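Local structure of C381 turret protein (Sulfolobus turreted icosahedral virus, 4IND) at residues Ala58-Gly64 against Pro135-Leu141; Thr269-Ser275 against Thr368-Glu374; Thr105-Ser109 against Ile157-Thr163. The protein probably builds the turrets of the virus particle, in which five copies associate and each chain folds into three jelly rolls in series. One frame throughout, in Å; residues are numbered along the deposited sequence.

Interaction 1. Residues Ala58-Gly64 against Pro135-Leu141; sequences APVVPLG and PPGLAIL
Val61 is gripped at both polar ends of its backbone by the turn at Pro135-Leu138. Val61 N donates to Leu138 O at 3.0 Å, with the donor tilted from the carbonyl plane. Val61 O takes Gly137 N at a short 2.6 Å. The side chain points into the same turn. Val61 CB stands 3.6 Å from Pro135 O. Val61 CG1, anti to the backbone N (chi1 -178°), is laid against Pro136 CA at 3.7 Å, while CG2 turns toward the carbonyl of Leu138.

Pro136 meets the far end of segment 58-64 with its ring. Pro136 CB touches Pro62 O at 3.4 Å and Pro136 CG touches Gly64 O at 3.2 Å. The chain from Pro62 to Gly64 thus runs past the ring with two carbonyls turned to its carbons. Pro136 and Gly137 fill the two central places of a type II turn, and the positive phi of Gly137 suits the second of them.

Ile140 enters mainly through its backbone. Ile140 N reaches Pro59 O at 2.9 Å and comes nearly along the C=O axis (174°). Ile140 O has no polar partner. Pro59 CD lies 3.3 Å from Ile140 O, and a proline offers no N-H to satisfy it. The apolar side is lighter: Val60 CG2 rests on Ala139 CB.

On its other side Ala139 bonds to Tyr87 of strand 78-88, and Val60 bonds to Lys41. The end of strand 52-60 is therefore joined to strand 138-147, an inner strand of its sheet between 19-21 and 78-88. The arrangement is a single bridge, Val60 with Ala139, between roughly antiparallel strands (149°). It stands beside a type II beta turn that leads into strand 138-147, in the first jelly roll of the turret protein.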
# COMPACT_ATOMS: atom_id res chain seq x y z
N ALA A 58 -1.78 -43.23 3.67
CA ALA A 58 -0.69 -42.27 3.88
C ALA A 58 0.58 -42.99 4.28
O ALA A 58 0.52 -44.11 4.81
CB ALA A 58 -1.10 -41.24 4.94
N PRO A 59 1.74 -42.37 4.05
CA PRO A 59 3.02 -42.98 4.44
C PRO A 59 3.20 -42.93 5.96
O PRO A 59 2.92 -41.91 6.60
CB PRO A 59 4.05 -42.08 3.72
CG PRO A 59 3.35 -40.73 3.67
CD PRO A 59 1.93 -41.10 3.32
N VAL A 60 3.61 -44.05 6.55
CA VAL A 60 3.90 -44.10 7.98
C VAL A 60 5.37 -44.43 8.19
O VAL A 60 5.90 -45.32 7.53
CB VAL A 60 3.06 -45.21 8.66
CG1 VAL A 60 3.32 -45.23 10.17
CG2 VAL A 60 1.57 -45.01 8.37
N VAL A 61 6.02 -43.74 9.12
CA VAL A 61 7.41 -44.05 9.46
C VAL A 61 7.46 -45.42 10.15
O VAL A 61 6.79 -45.65 11.16
CB VAL A 61 8.03 -42.98 10.36
CG1 VAL A 61 9.50 -43.33 10.66
CG2 VAL A 61 7.92 -41.61 9.71
N PRO A 62 8.26 -46.34 9.61
CA PRO A 62 8.28 -47.69 10.18
C PRO A 62 9.17 -47.78 11.41
O PRO A 62 9.89 -46.82 11.69
CB PRO A 62 8.87 -48.54 9.05
CG PRO A 62 9.70 -47.59 8.26
CD PRO A 62 9.05 -46.23 8.37
N LEU A 63 9.12 -48.92 12.10
CA LEU A 63 10.00 -49.18 13.23
C LEU A 63 11.44 -49.01 12.79
O LEU A 63 11.82 -49.44 11.70
CB LEU A 63 9.81 -50.60 13.74
CG LEU A 63 8.47 -50.87 14.41
CD1 LEU A 63 8.34 -52.34 14.74
CD2 LEU A 63 8.36 -50.01 15.66
N GLY A 64 12.25 -48.40 13.65
CA GLY A 64 13.64 -48.14 13.32
C GLY A 64 14.00 -46.70 13.58
O GLY A 64 13.39 -46.06 14.44
N PRO A 135 9.35 -39.50 14.29
CA PRO A 135 9.53 -40.82 14.91
C PRO A 135 8.67 -41.90 14.28
O PRO A 135 7.65 -41.61 13.63
CB PRO A 135 9.08 -40.59 16.37
CG PRO A 135 8.09 -39.47 16.27
CD PRO A 135 8.60 -38.57 15.16
N PRO A 136 9.07 -43.17 14.46
CA PRO A 136 8.32 -44.34 13.99
C PRO A 136 6.85 -44.31 14.40
O PRO A 136 6.52 -43.96 15.55
CB PRO A 136 9.03 -45.51 14.67
CG PRO A 136 10.43 -45.02 14.85
CD PRO A 136 10.30 -43.56 15.18
N GLY A 137 5.96 -44.68 13.48
CA GLY A 137 4.55 -44.78 13.81
C GLY A 137 3.77 -43.53 13.44
O GLY A 137 2.54 -43.54 13.45
N LEU A 138 4.47 -42.45 13.09
CA LEU A 138 3.77 -41.24 12.64
C LEU A 138 3.42 -41.39 11.16
O LEU A 138 4.28 -41.68 10.33
CB LEU A 138 4.65 -40.00 12.80
CG LEU A 138 4.54 -39.12 14.03
CD1 LEU A 138 5.16 -37.76 13.70
CD2 LEU A 138 3.08 -38.97 14.51
N ALA A 139 2.14 -41.22 10.84
CA ALA A 139 1.69 -41.11 9.46
C ALA A 139 1.82 -39.63 9.05
O ALA A 139 1.46 -38.74 9.82
CB ALA A 139 0.23 -41.55 9.38
N ILE A 140 2.33 -39.38 7.85
CA ILE A 140 2.44 -38.02 7.34
C ILE A 140 1.39 -37.78 6.28
O ILE A 140 1.45 -38.37 5.20
CB ILE A 140 3.84 -37.77 6.76
CG1 ILE A 140 4.91 -38.30 7.72
CG2 ILE A 140 4.05 -36.30 6.46
CD1 ILE A 140 6.29 -38.42 7.11
N LEU A 141 0.42 -36.92 6.57
CA LEU A 141 -0.73 -36.75 5.66
C LEU A 141 -0.58 -35.58 4.69
O LEU A 141 -0.98 -35.69 3.51
CB LEU A 141 -2.04 -36.59 6.44
CG LEU A 141 -2.41 -37.56 7.57
CD1 LEU A 141 -3.93 -37.55 7.81
CD2 LEU A 141 -1.94 -38.95 7.29

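Interaction 2. Residues Thr269-Ser275 against Thr368-Glu374; sequences TNFVTQS and TLILVYE
Ser275 OG and Thr368 OG1 share a hydrogen bond of 2.9 Å at one end of this strand pair. At the other end a water joins Thr269 and Glu374: it lies 2.6 Å from Thr269 OG1 and donates to Glu374 OE1 at 2.7 Å. Between them three hydrogen-bonded pairs, Asn270 with Tyr373, Val272 with Leu371 and Gln274 with Leu369, each contribute two backbone bonds. Leu369 O also has a weak bond from Thr273 OG1.

The packing divides between two faces. On one, Phe271 CD1 meets Val372 CG2 at 3.7 Å and Phe271 CZ meets Ile370 CB at 3.9 Å. Trp331 of the second subunit stacks edge-to-face with this ring, and the Phe271 backbone also bonds to that subunit. On the other face, Tyr373 CE2 lies 3.7 Å from Asn270 CB, and the amide and ring planes are 41° apart. Val272 CG1 comes to the ring edge. The Tyr373 first torsion of 72° swings the ring over toward Asn270.

Strand 266-278 is outermost within this chain. Its pairing with 365-377 joins the first and last strands of the third domain, as in a viral jelly roll.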
# COMPACT_ATOMS: atom_id res chain seq x y z
N THR A 269 -1.04 8.58 26.81
CA THR A 269 -0.48 9.91 26.63
C THR A 269 -0.57 10.54 28.00
O THR A 269 -1.59 10.38 28.67
CB THR A 269 -1.28 10.71 25.60
OG1 THR A 269 -1.37 9.98 24.36
CG2 THR A 269 -0.64 12.08 25.35
N ASN A 270 0.49 11.20 28.43
CA ASN A 270 0.60 11.61 29.82
C ASN A 270 1.19 12.99 29.96
O ASN A 270 2.13 13.35 29.25
CB ASN A 270 1.46 10.62 30.61
CG ASN A 270 0.81 9.25 30.73
OD1 ASN A 270 -0.14 9.07 31.48
ND2 ASN A 270 1.31 8.29 29.98
N PHE A 271 0.62 13.75 30.88
CA PHE A 271 1.18 14.98 31.37
C PHE A 271 1.85 14.61 32.68
O PHE A 271 1.20 14.10 33.60
CB PHE A 271 0.05 15.98 31.62
CG PHE A 271 0.49 17.30 32.19
CD1 PHE A 271 0.50 18.44 31.39
CD2 PHE A 271 0.86 17.42 33.52
CE1 PHE A 271 0.88 19.68 31.91
CE2 PHE A 271 1.25 18.66 34.06
CZ PHE A 271 1.26 19.79 33.25
N VAL A 272 3.15 14.84 32.78
CA VAL A 272 3.89 14.44 33.97
C VAL A 272 4.72 15.60 34.49
O VAL A 272 5.09 16.51 33.75
CB VAL A 272 4.76 13.18 33.73
CG1 VAL A 272 5.89 13.49 32.77
CG2 VAL A 272 5.32 12.67 35.04
N THR A 273 5.00 15.57 35.78
CA THR A 273 5.72 16.65 36.42
C THR A 273 6.85 16.07 37.26
O THR A 273 6.73 14.98 37.82
CB THR A 273 4.78 17.49 37.31
OG1 THR A 273 5.41 18.72 37.64
CG2 THR A 273 4.44 16.74 38.58
N GLN A 274 7.96 16.81 37.34
CA GLN A 274 9.11 16.33 38.08
C GLN A 274 9.86 17.52 38.64
O GLN A 274 10.23 18.43 37.90
CB GLN A 274 10.02 15.52 37.15
CG GLN A 274 11.32 15.07 37.79
CD GLN A 274 11.10 14.04 38.88
OE1 GLN A 274 10.35 13.09 38.70
NE2 GLN A 274 11.76 14.24 40.02
N SER A 275 10.08 17.52 39.95
CA SER A 275 10.86 18.59 40.58
C SER A 275 12.31 18.18 40.78
O SER A 275 12.62 17.00 40.97
CB SER A 275 10.25 19.01 41.91
OG SER A 275 9.09 19.79 41.69
N THR A 368 10.73 22.92 38.37
CA THR A 368 9.77 21.88 38.09
C THR A 368 9.58 21.74 36.60
O THR A 368 9.25 22.71 35.92
CB THR A 368 8.42 22.18 38.76
OG1 THR A 368 8.60 22.21 40.18
CG2 THR A 368 7.39 21.11 38.41
N LEU A 369 9.83 20.53 36.11
CA LEU A 369 9.66 20.20 34.71
C LEU A 369 8.26 19.62 34.53
O LEU A 369 7.82 18.79 35.31
CB LEU A 369 10.69 19.15 34.30
CG LEU A 369 10.52 18.52 32.92
CD1 LEU A 369 10.77 19.55 31.85
CD2 LEU A 369 11.45 17.30 32.74
N ILE A 370 7.55 20.09 33.51
CA ILE A 370 6.35 19.40 33.08
C ILE A 370 6.59 18.92 31.66
O ILE A 370 7.31 19.56 30.87
CB ILE A 370 5.09 20.27 33.17
CG1 ILE A 370 5.12 21.38 32.13
CG2 ILE A 370 4.92 20.86 34.56
CD1 ILE A 370 4.04 22.41 32.36
N LEU A 371 6.00 17.79 31.34
CA LEU A 371 6.25 17.12 30.08
C LEU A 371 4.97 16.43 29.63
O LEU A 371 4.26 15.84 30.45
CB LEU A 371 7.39 16.12 30.27
CG LEU A 371 7.75 15.20 29.11
CD1 LEU A 371 8.24 16.01 27.92
CD2 LEU A 371 8.80 14.19 29.55
N VAL A 372 4.63 16.58 28.35
CA VAL A 372 3.57 15.79 27.76
C VAL A 372 4.22 14.86 26.76
O VAL A 372 4.98 15.31 25.90
CB VAL A 372 2.54 16.67 27.03
CG1 VAL A 372 1.54 15.79 26.31
CG2 VAL A 372 1.84 17.59 28.03
N TYR A 373 3.94 13.57 26.88
CA TYR A 373 4.55 12.58 25.98
C TYR A 373 3.57 11.47 25.70
O TYR A 373 2.62 11.25 26.48
CB TYR A 373 5.82 12.00 26.62
CG TYR A 373 5.54 11.07 27.78
CD1 TYR A 373 5.39 9.71 27.57
CD2 TYR A 373 5.42 11.56 29.07
CE1 TYR A 373 5.14 8.85 28.63
CE2 TYR A 373 5.16 10.70 30.14
CZ TYR A 373 5.01 9.36 29.90
OH TYR A 373 4.76 8.51 30.94
N GLU A 374 3.80 10.76 24.60
CA GLU A 374 3.04 9.57 24.30
C GLU A 374 3.96 8.38 24.50
O GLU A 374 5.16 8.45 24.23
CB GLU A 374 2.58 9.58 22.83
CG GLU A 374 1.72 10.77 22.42
CD GLU A 374 1.38 10.74 20.92
OE1 GLU A 374 0.38 11.38 20.52
OE2 GLU A 374 2.10 10.08 20.15
O HOH W 1 -1.88 10.83 21.92

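Interaction 3. Residues Thr105-Ser109 against Ile157-Thr163; sequences TMTYS and IPKIIHT
Tyr108 packs closely on Ile160 and Ile161, and this is the dense half of the contact. Tyr108 CE1 meets Ile160 CD1 at 3.5 Å and Ile161 CG1 at 3.8 Å. The Ile160 carbonyl oxygen lies in the ring plane, at the edge, 3.3 Å from Tyr108 CD1. Ile160 CG1 sits between its backbone N and carbonyl carbon (chi1 58°), which brings its ethyl arm up to the tyrosine. The phenol OH bonds to Tyr119 O, which fixes the far end of the ring. Met106 continues the apolar side. Its CG and SD lie alongside Thr163 CB, and Met106 CB meets Ile161 CG2 at 4.0 Å.

Two backbone bonds join the segments here, both between Thr107 and His162. Thr107 N donates to a lone pair of His162 O, and His162 N reaches Thr107 O at 2.9 Å.

The solvent side is looser. Where the next rung might be expected, a water stands between the strands. The water accepts from Ser109 N at 2.7 Å and donates to Ile160 O at 2.8 Å. A weak bond from His162 NE2 completes its grip on the two segments, with the water in the plane of the imidazole. Ser109 CB comes only to 3.9 Å from His162 NE2, and Ser109 is exposed.

Segment 105-109 lies in the first galactose-binding-like part of the chain and 157-163 in the second, so the contact probably ties the two domains together. Ile160 and Ile161 form a classic beta bulge opposite Phe255. Strand 253-262 flanks 157-163, with Met106 and Ile161 resting on Phe255. Tyr108 bonds through its backbone to Val96. Ile157 and Ile160 touch Tyr119 of strand 114-124.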
# COMPACT_ATOMS: atom_id res chain seq x y z
N THR A 105 15.65 -28.16 21.32
CA THR A 105 15.26 -28.68 22.63
C THR A 105 13.74 -28.68 22.86
O THR A 105 13.22 -29.57 23.51
CB THR A 105 15.93 -27.94 23.79
OG1 THR A 105 15.71 -26.53 23.62
CG2 THR A 105 17.42 -28.22 23.83
N MET A 106 13.05 -27.67 22.35
CA MET A 106 11.61 -27.57 22.61
C MET A 106 10.85 -28.57 21.76
O MET A 106 11.25 -28.87 20.63
CB MET A 106 11.12 -26.13 22.36
CG MET A 106 11.79 -25.13 23.29
SD MET A 106 11.14 -23.45 23.20
CE MET A 106 11.31 -23.16 21.46
N THR A 107 9.77 -29.11 22.31
CA THR A 107 9.08 -30.23 21.67
C THR A 107 7.57 -30.07 21.57
O THR A 107 6.96 -29.29 22.32
CB THR A 107 9.33 -31.54 22.46
OG1 THR A 107 8.96 -31.36 23.83
CG2 THR A 107 10.79 -31.96 22.40
N TYR A 108 6.98 -30.84 20.65
CA TYR A 108 5.55 -31.10 20.66
C TYR A 108 5.33 -32.50 21.21
O TYR A 108 6.12 -33.41 20.94
CB TYR A 108 5.00 -31.06 19.23
CG TYR A 108 5.05 -29.70 18.58
CD1 TYR A 108 4.79 -28.54 19.31
CD2 TYR A 108 5.35 -29.58 17.23
CE1 TYR A 108 4.83 -27.30 18.70
CE2 TYR A 108 5.39 -28.33 16.61
CZ TYR A 108 5.12 -27.21 17.36
OH TYR A 108 5.16 -25.98 16.75
N SER A 109 4.27 -32.67 21.99
CA SER A 109 3.87 -33.98 22.47
C SER A 109 2.60 -34.42 21.72
O SER A 109 1.58 -33.76 21.77
CB SER A 109 3.65 -33.94 23.99
OG SER A 109 3.25 -35.20 24.46
N ILE A 157 0.53 -19.99 16.20
CA ILE A 157 0.73 -21.36 16.70
C ILE A 157 0.05 -21.50 18.06
O ILE A 157 0.28 -20.68 18.94
CB ILE A 157 2.21 -21.65 16.86
CG1 ILE A 157 2.92 -21.55 15.50
CG2 ILE A 157 2.44 -23.05 17.47
CD1 ILE A 157 4.44 -21.58 15.62
N PRO A 158 -0.80 -22.54 18.22
CA PRO A 158 -1.55 -22.71 19.48
C PRO A 158 -0.62 -23.09 20.64
O PRO A 158 0.57 -23.29 20.41
CB PRO A 158 -2.54 -23.84 19.15
CG PRO A 158 -1.94 -24.57 17.99
CD PRO A 158 -1.18 -23.53 17.20
N LYS A 159 -1.17 -23.15 21.85
CA LYS A 159 -0.35 -23.36 23.04
C LYS A 159 0.05 -24.83 23.13
O LYS A 159 -0.56 -25.61 23.83
CB LYS A 159 -1.10 -22.90 24.29
CG LYS A 159 -0.26 -22.94 25.56
CD LYS A 159 -1.14 -22.82 26.82
CE LYS A 159 -1.76 -21.43 26.93
NZ LYS A 159 -2.47 -21.24 28.23
N ILE A 160 1.10 -25.20 22.39
CA ILE A 160 1.51 -26.60 22.29
C ILE A 160 3.03 -26.78 22.35
O ILE A 160 3.53 -27.91 22.28
CB ILE A 160 1.02 -27.23 20.97
CG1 ILE A 160 1.58 -26.44 19.79
CG2 ILE A 160 -0.51 -27.31 20.92
CD1 ILE A 160 1.38 -27.13 18.43
N ILE A 161 3.77 -25.68 22.45
CA ILE A 161 5.23 -25.77 22.46
C ILE A 161 5.70 -26.01 23.88
O ILE A 161 5.39 -25.23 24.79
CB ILE A 161 5.91 -24.49 21.94
CG1 ILE A 161 5.36 -24.08 20.58
CG2 ILE A 161 7.43 -24.68 21.87
CD1 ILE A 161 5.74 -22.64 20.17
N HIS A 162 6.45 -27.08 24.09
CA HIS A 162 6.92 -27.41 25.43
C HIS A 162 8.36 -27.02 25.66
O HIS A 162 9.24 -27.33 24.84
CB HIS A 162 6.79 -28.92 25.71
CG HIS A 162 5.39 -29.42 25.70
ND1 HIS A 162 4.58 -29.41 26.82
CD2 HIS A 162 4.63 -29.93 24.70
CE1 HIS A 162 3.40 -29.90 26.51
NE2 HIS A 162 3.40 -30.23 25.23
N THR A 163 8.62 -26.40 26.81
CA THR A 163 9.99 -26.08 27.18
C THR A 163 10.22 -26.40 28.63
O THR A 163 9.30 -26.34 29.45
CB THR A 163 10.38 -24.60 26.89
OG1 THR A 163 11.74 -24.38 27.29
CG2 THR A 163 9.45 -23.62 27.67
O HOH W 2 2.57 -30.56 22.31

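Interactions 1 and 3 lie on one side of the chain's centre, about 20 Å apart between centres; interaction 2 is on the opposite side, about 63 Å from interaction 1 between centres. Strands 138-147 and 155-163, used by interactions 1 and 3, follow each other in the chain. Each contact is partly buried. Val61 and Ile140 are buried in interaction 1, while Thr273 and Ser275 lie at the exposed end of interaction 2 and Ser109 on the solvent side of interaction 3. The seven-pair ladder of interaction 2 contrasts with the single bridges of the others. Prolines and a turn shape interaction 1, a bulge and a water interaction 3. Subunit contacts are prominent at interaction 2 and absent at interaction 1.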